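Local structure of aspartate aminotransferase (Rhodobacter sphaeroides, 3NRA) at residues L155-L167 against F330-R343. The protein probably catalyses the pyridoxal 5'-phosphate-dependent transfer of an amino group from L-aspartate to 2-oxoglutarate, giving oxaloacetate and L-glutamate. Numbering follows the deposited sequence.
Sequences LDYVSADETRAGL and FARTPQAGSYLFPR
Arg332 reaches into the curl of the 155-167 loop and is held there mostly by backbone oxygens. Its chain bends at chi2 and chi3, which brings the guanidinium into the curl. Arg332 NH1 gives a nearly straight hydrogen bond (168°) to Tyr157 O at 3.0 Å, close to the guanidinium plane. Arg332 NH2 bonds Arg164 O at 2.9 Å, from above that carbonyl's plane. Weaker bonds run from NH1 to Arg164 O and Ala165 O, and Asp161 O lies over one face of the group. On the third nitrogen, Arg332 NE forms a salt bridge with Glu162 OE2 at 3.4 Å.

The same carboxylate grips the next residue with both oxygens. Thr333 N donates to Glu162 OE2 at 2.9 Å, and Thr333 OG1 donates to the syn lone pair of Glu162 OE1 at 2.8 Å. Arg324 also bonds Thr333 OG1. Gln335 NE2 adds only a weak bond to Glu162 O; its OE1 is taken by Val195 N.

Deeper in, the Tyr157 ring meets Arg332 CG at its edge and Phe341 obliquely, with planes at 47°. A water donates to Phe341 O and lies unusually close to Tyr157 OH, so that second link is less certain.

The solvent side is looser and mainly apolar. Val158 CG1 sits over the centre of the Phe330 ring in a CH-pi contact, 3.9 Å from the centroid. The same methyl lies over one face of the Arg343 guanidinium.

The contact joins the loop between strand 149-154 and helix 169-177 to segment 330-343, which carries the short strand 339-340. Tyr339 of that strand bonds the cofactor-bearing lysine at position 253. A buried arginine, bound by carbonyls and a carboxylate, probably keeps its positive charge and helps fix the curled loop.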
loop_
_atom_site.group_PDB
_atom_site.type_symbol
_atom_site.label_atom_id
_atom_site.label_comp_id
_atom_site.label_asym_id
_atom_site.label_seq_id
_atom_site.Cartn_x
_atom_site.Cartn_y
_atom_site.Cartn_z
ATOM N N LEU B 155 -24.834 -8.055 -14.489
ATOM C CA LEU B 155 -24.249 -9.140 -15.270
ATOM C C LEU B 155 -25.217 -10.286 -15.236
ATOM O O LEU B 155 -25.326 -10.963 -14.222
ATOM C CB LEU B 155 -22.889 -9.594 -14.684
ATOM C CG LEU B 155 -22.046 -10.599 -15.493
ATOM C CD1 LEU B 155 -21.597 -9.995 -16.814
ATOM C CD2 LEU B 155 -20.810 -11.102 -14.676
ATOM N N ASP B 156 -25.898 -10.527 -16.361
ATOM C CA ASP B 156 -26.826 -11.618 -16.465
ATOM C C ASP B 156 -26.060 -12.873 -16.907
ATOM O O ASP B 156 -26.242 -13.378 -18.001
ATOM C CB ASP B 156 -27.997 -11.266 -17.431
ATOM C CG ASP B 156 -29.016 -10.308 -16.792
ATOM O OD1 ASP B 156 -29.497 -10.598 -15.684
ATOM O OD2 ASP B 156 -29.311 -9.251 -17.386
ATOM N N TYR B 157 -25.182 -13.341 -16.029
ATOM C CA TYR B 157 -24.264 -14.446 -16.344
ATOM C C TYR B 157 -24.943 -15.795 -16.277
ATOM O O TYR B 157 -24.399 -16.771 -16.797
ATOM C CB TYR B 157 -23.039 -14.440 -15.388
ATOM C CG TYR B 157 -23.368 -14.794 -13.943
ATOM C CD1 TYR B 157 -23.869 -13.834 -13.061
ATOM C CD2 TYR B 157 -23.160 -16.089 -13.456
ATOM C CE1 TYR B 157 -24.204 -14.167 -11.735
ATOM C CE2 TYR B 157 -23.477 -16.424 -12.148
ATOM C CZ TYR B 157 -24.012 -15.453 -11.295
ATOM O OH TYR B 157 -24.328 -15.781 -10.017
ATOM N N VAL B 158 -26.115 -15.882 -15.601
ATOM C CA VAL B 158 -26.806 -17.162 -15.471
ATOM C C VAL B 158 -27.533 -17.511 -16.773
ATOM O O VAL B 158 -28.637 -16.956 -17.082
ATOM C CB VAL B 158 -27.779 -17.214 -14.278
ATOM C CG1 VAL B 158 -28.492 -18.560 -14.262
ATOM C CG2 VAL B 158 -27.005 -17.017 -12.947
ATOM N N SER B 159 -26.904 -18.406 -17.550
ATOM C CA SER B 159 -27.324 -18.703 -18.912
ATOM C C SER B 159 -26.566 -19.929 -19.420
ATOM O O SER B 159 -25.396 -20.099 -19.114
ATOM C CB SER B 159 -27.007 -17.521 -19.835
ATOM O OG SER B 159 -27.342 -17.816 -21.201
ATOM N N ALA B 160 -27.237 -20.748 -20.225
ATOM C CA ALA B 160 -26.578 -21.830 -20.999
ATOM C C ALA B 160 -25.737 -21.290 -22.183
ATOM O O ALA B 160 -24.897 -22.017 -22.736
ATOM C CB ALA B 160 -27.620 -22.815 -21.516
ATOM N N ASP B 161 -25.990 -20.041 -22.583
ATOM C CA ASP B 161 -25.190 -19.375 -23.632
ATOM C C ASP B 161 -23.869 -18.909 -23.047
ATOM O O ASP B 161 -23.806 -17.848 -22.404
ATOM C CB ASP B 161 -25.959 -18.174 -24.219
ATOM C CG ASP B 161 -25.189 -17.448 -25.334
ATOM O OD1 ASP B 161 -24.058 -17.882 -25.709
ATOM O OD2 ASP B 161 -25.730 -16.438 -25.829
ATOM N N GLU B 162 -22.801 -19.641 -23.352
ATOM C CA GLU B 162 -21.482 -19.310 -22.845
ATOM C C GLU B 162 -20.588 -18.548 -23.877
ATOM O O GLU B 162 -19.377 -18.535 -23.757
ATOM C CB GLU B 162 -20.792 -20.604 -22.323
ATOM C CG GLU B 162 -21.629 -21.302 -21.176
ATOM C CD GLU B 162 -20.781 -22.174 -20.211
ATOM O OE1 GLU B 162 -20.006 -23.045 -20.702
ATOM O OE2 GLU B 162 -20.960 -22.028 -18.970
ATOM N N THR B 163 -21.210 -17.885 -24.849
ATOM C CA THR B 163 -20.465 -17.073 -25.841
ATOM C C THR B 163 -20.346 -15.604 -25.410
ATOM O O THR B 163 -19.738 -14.801 -26.097
ATOM C CB THR B 163 -21.120 -17.122 -27.235
ATOM O OG1 THR B 163 -22.400 -16.485 -27.187
ATOM C CG2 THR B 163 -21.260 -18.567 -27.734
ATOM N N ARG B 164 -20.952 -15.251 -24.299
ATOM C CA ARG B 164 -20.748 -13.936 -23.737
ATOM C C ARG B 164 -20.897 -13.975 -22.248
ATOM O O ARG B 164 -21.435 -14.959 -21.683
ATOM C CB ARG B 164 -21.715 -12.934 -24.367
ATOM C CG ARG B 164 -23.191 -13.207 -24.128
ATOM C CD ARG B 164 -24.052 -12.243 -24.958
ATOM N NE ARG B 164 -25.481 -12.586 -24.880
ATOM C CZ ARG B 164 -26.440 -12.092 -25.683
ATOM N NH1 ARG B 164 -26.144 -11.207 -26.655
ATOM N NH2 ARG B 164 -27.714 -12.496 -25.526
ATOM N N ALA B 165 -20.384 -12.935 -21.594
ATOM C CA ALA B 165 -20.452 -12.821 -20.149
ATOM C C ALA B 165 -21.881 -12.552 -19.697
ATOM O O ALA B 165 -22.309 -13.075 -18.693
ATOM C CB ALA B 165 -19.551 -11.736 -19.670
ATOM N N GLY B 166 -22.594 -11.716 -20.443
ATOM C CA GLY B 166 -23.994 -11.407 -20.173
ATOM C C GLY B 166 -24.234 -10.008 -19.624
ATOM O O GLY B 166 -25.263 -9.773 -18.989
ATOM N N LEU B 167 -23.296 -9.081 -19.855
ATOM C CA LEU B 167 -23.452 -7.703 -19.370
ATOM C C LEU B 167 -24.672 -7.049 -20.011
ATOM O O LEU B 167 -24.897 -7.187 -21.219
ATOM C CB LEU B 167 -22.202 -6.852 -19.670
ATOM C CG LEU B 167 -22.131 -5.469 -18.966
ATOM C CD1 LEU B 167 -22.034 -5.604 -17.443
ATOM C CD2 LEU B 167 -20.953 -4.655 -19.481
ATOM N N PHE B 330 -26.180 -24.507 -10.444
ATOM C CA PHE B 330 -25.766 -23.934 -11.718
ATOM C C PHE B 330 -24.381 -23.332 -11.535
ATOM O O PHE B 330 -24.111 -22.707 -10.508
ATOM C CB PHE B 330 -26.736 -22.838 -12.158
ATOM C CG PHE B 330 -26.226 -22.017 -13.268
ATOM C CD1 PHE B 330 -26.447 -22.391 -14.573
ATOM C CD2 PHE B 330 -25.430 -20.905 -13.017
ATOM C CE1 PHE B 330 -25.920 -21.663 -15.598
ATOM C CE2 PHE B 330 -24.896 -20.196 -14.026
ATOM C CZ PHE B 330 -25.133 -20.563 -15.321
ATOM N N ALA B 331 -23.530 -23.466 -12.549
ATOM C CA ALA B 331 -22.231 -22.762 -12.553
ATOM C C ALA B 331 -21.746 -22.506 -13.986
ATOM O O ALA B 331 -21.743 -23.422 -14.797
ATOM C CB ALA B 331 -21.213 -23.558 -11.798
ATOM N N ARG B 332 -21.356 -21.258 -14.289
ATOM C CA ARG B 332 -20.763 -20.964 -15.574
ATOM C C ARG B 332 -19.397 -21.610 -15.630
ATOM O O ARG B 332 -18.675 -21.647 -14.615
ATOM C CB ARG B 332 -20.616 -19.439 -15.828
ATOM C CG ARG B 332 -21.947 -18.709 -16.276
ATOM C CD ARG B 332 -22.386 -19.100 -17.664
ATOM N NE ARG B 332 -21.424 -18.665 -18.663
ATOM C CZ ARG B 332 -21.394 -17.455 -19.221
ATOM N NH1 ARG B 332 -22.307 -16.534 -18.910
ATOM N NH2 ARG B 332 -20.437 -17.154 -20.100
ATOM N N THR B 333 -19.037 -22.100 -16.810
ATOM C CA THR B 333 -17.664 -22.504 -17.083
ATOM C C THR B 333 -16.768 -21.310 -17.013
ATOM O O THR B 333 -16.948 -20.375 -17.794
ATOM C CB THR B 333 -17.520 -23.110 -18.463
ATOM O OG1 THR B 333 -18.494 -24.131 -18.633
ATOM C CG2 THR B 333 -16.082 -23.714 -18.653
ATOM N N PRO B 334 -15.767 -21.326 -16.092
ATOM C CA PRO B 334 -14.770 -20.259 -16.111
ATOM C C PRO B 334 -13.926 -20.296 -17.386
ATOM O O PRO B 334 -13.583 -21.364 -17.865
ATOM C CB PRO B 334 -13.881 -20.576 -14.875
ATOM C CG PRO B 334 -14.606 -21.571 -14.104
ATOM C CD PRO B 334 -15.487 -22.303 -15.024
ATOM N N GLN B 335 -13.631 -19.123 -17.935
ATOM C CA GLN B 335 -12.957 -19.007 -19.234
ATOM C C GLN B 335 -11.541 -18.426 -19.092
ATOM O O GLN B 335 -10.677 -18.654 -19.937
ATOM C CB GLN B 335 -13.799 -18.163 -20.160
ATOM C CG GLN B 335 -15.120 -18.870 -20.565
ATOM C CD GLN B 335 -16.171 -17.927 -21.155
ATOM O OE1 GLN B 335 -16.483 -16.863 -20.580
ATOM N NE2 GLN B 335 -16.776 -18.345 -22.267
ATOM N N ALA B 336 -11.312 -17.699 -18.021
ATOM C CA ALA B 336 -9.963 -17.430 -17.559
ATOM C C ALA B 336 -9.963 -17.277 -16.039
ATOM O O ALA B 336 -10.998 -17.014 -15.438
ATOM C CB ALA B 336 -9.401 -16.158 -18.251
ATOM N N GLY B 337 -8.813 -17.484 -15.424
ATOM C CA GLY B 337 -8.676 -17.377 -13.961
ATOM C C GLY B 337 -9.179 -18.605 -13.226
ATOM O O GLY B 337 -9.622 -19.555 -13.853
ATOM N N SER B 338 -9.106 -18.590 -11.892
ATOM C CA SER B 338 -9.379 -19.775 -11.068
ATOM C C SER B 338 -10.577 -19.597 -10.110
ATOM O O SER B 338 -10.580 -20.177 -9.005
ATOM C CB SER B 338 -8.126 -20.146 -10.272
ATOM O OG SER B 338 -6.978 -20.066 -11.087
ATOM N N TYR B 339 -11.603 -18.835 -10.538
ATOM C CA TYR B 339 -12.845 -18.703 -9.768
ATOM C C TYR B 339 -14.028 -19.487 -10.379
ATOM O O TYR B 339 -14.227 -19.477 -11.584
ATOM C CB TYR B 339 -13.224 -17.255 -9.631
ATOM C CG TYR B 339 -12.228 -16.468 -8.839
ATOM C CD1 TYR B 339 -11.871 -16.856 -7.531
ATOM C CD2 TYR B 339 -11.628 -15.331 -9.375
ATOM C CE1 TYR B 339 -10.952 -16.129 -6.795
ATOM C CE2 TYR B 339 -10.702 -14.607 -8.647
ATOM C CZ TYR B 339 -10.364 -15.021 -7.350
ATOM O OH TYR B 339 -9.427 -14.318 -6.627
ATOM N N LEU B 340 -14.748 -20.220 -9.524
ATOM C CA LEU B 340 -16.063 -20.769 -9.831
ATOM C C LEU B 340 -17.091 -20.155 -8.873
ATOM O O LEU B 340 -16.831 -20.008 -7.657
ATOM C CB LEU B 340 -16.085 -22.267 -9.639
ATOM C CG LEU B 340 -15.508 -23.212 -10.674
ATOM C CD1 LEU B 340 -15.041 -24.525 -9.972
ATOM C CD2 LEU B 340 -16.515 -23.522 -11.736
ATOM N N PHE B 341 -18.271 -19.881 -9.396
ATOM C CA PHE B 341 -19.319 -19.234 -8.651
ATOM C C PHE B 341 -20.647 -20.024 -8.792
ATOM O O PHE B 341 -21.562 -19.596 -9.479
ATOM C CB PHE B 341 -19.439 -17.815 -9.178
ATOM C CG PHE B 341 -20.167 -16.881 -8.285
ATOM C CD1 PHE B 341 -19.761 -16.687 -6.969
ATOM C CD2 PHE B 341 -21.200 -16.099 -8.786
ATOM C CE1 PHE B 341 -20.394 -15.779 -6.169
ATOM C CE2 PHE B 341 -21.847 -15.196 -7.972
ATOM C CZ PHE B 341 -21.427 -15.029 -6.658
ATOM N N PRO B 342 -20.739 -21.195 -8.132
ATOM C CA PRO B 342 -21.960 -21.960 -8.202
ATOM C C PRO B 342 -23.141 -21.312 -7.469
ATOM O O PRO B 342 -22.970 -20.762 -6.383
ATOM C CB PRO B 342 -21.577 -23.281 -7.552
ATOM C CG PRO B 342 -20.436 -22.980 -6.738
ATOM C CD PRO B 342 -19.677 -21.974 -7.508
ATOM N N ARG B 343 -24.307 -21.335 -8.113
ATOM C CA ARG B 343 -25.563 -20.932 -7.503
ATOM C C ARG B 343 -26.203 -22.156 -6.909
ATOM O O ARG B 343 -26.491 -23.114 -7.618
ATOM C CB ARG B 343 -26.491 -20.315 -8.550
ATOM C CG ARG B 343 -27.671 -19.586 -7.959
ATOM C CD ARG B 343 -28.585 -18.996 -9.029
ATOM N NE ARG B 343 -29.135 -20.050 -9.883
ATOM C CZ ARG B 343 -29.992 -19.854 -10.872
ATOM N NH1 ARG B 343 -30.452 -18.635 -11.162
ATOM N NH2 ARG B 343 -30.396 -20.879 -11.575
HETATM O O HOH W 1 -23.834 -18.163 -9.350
#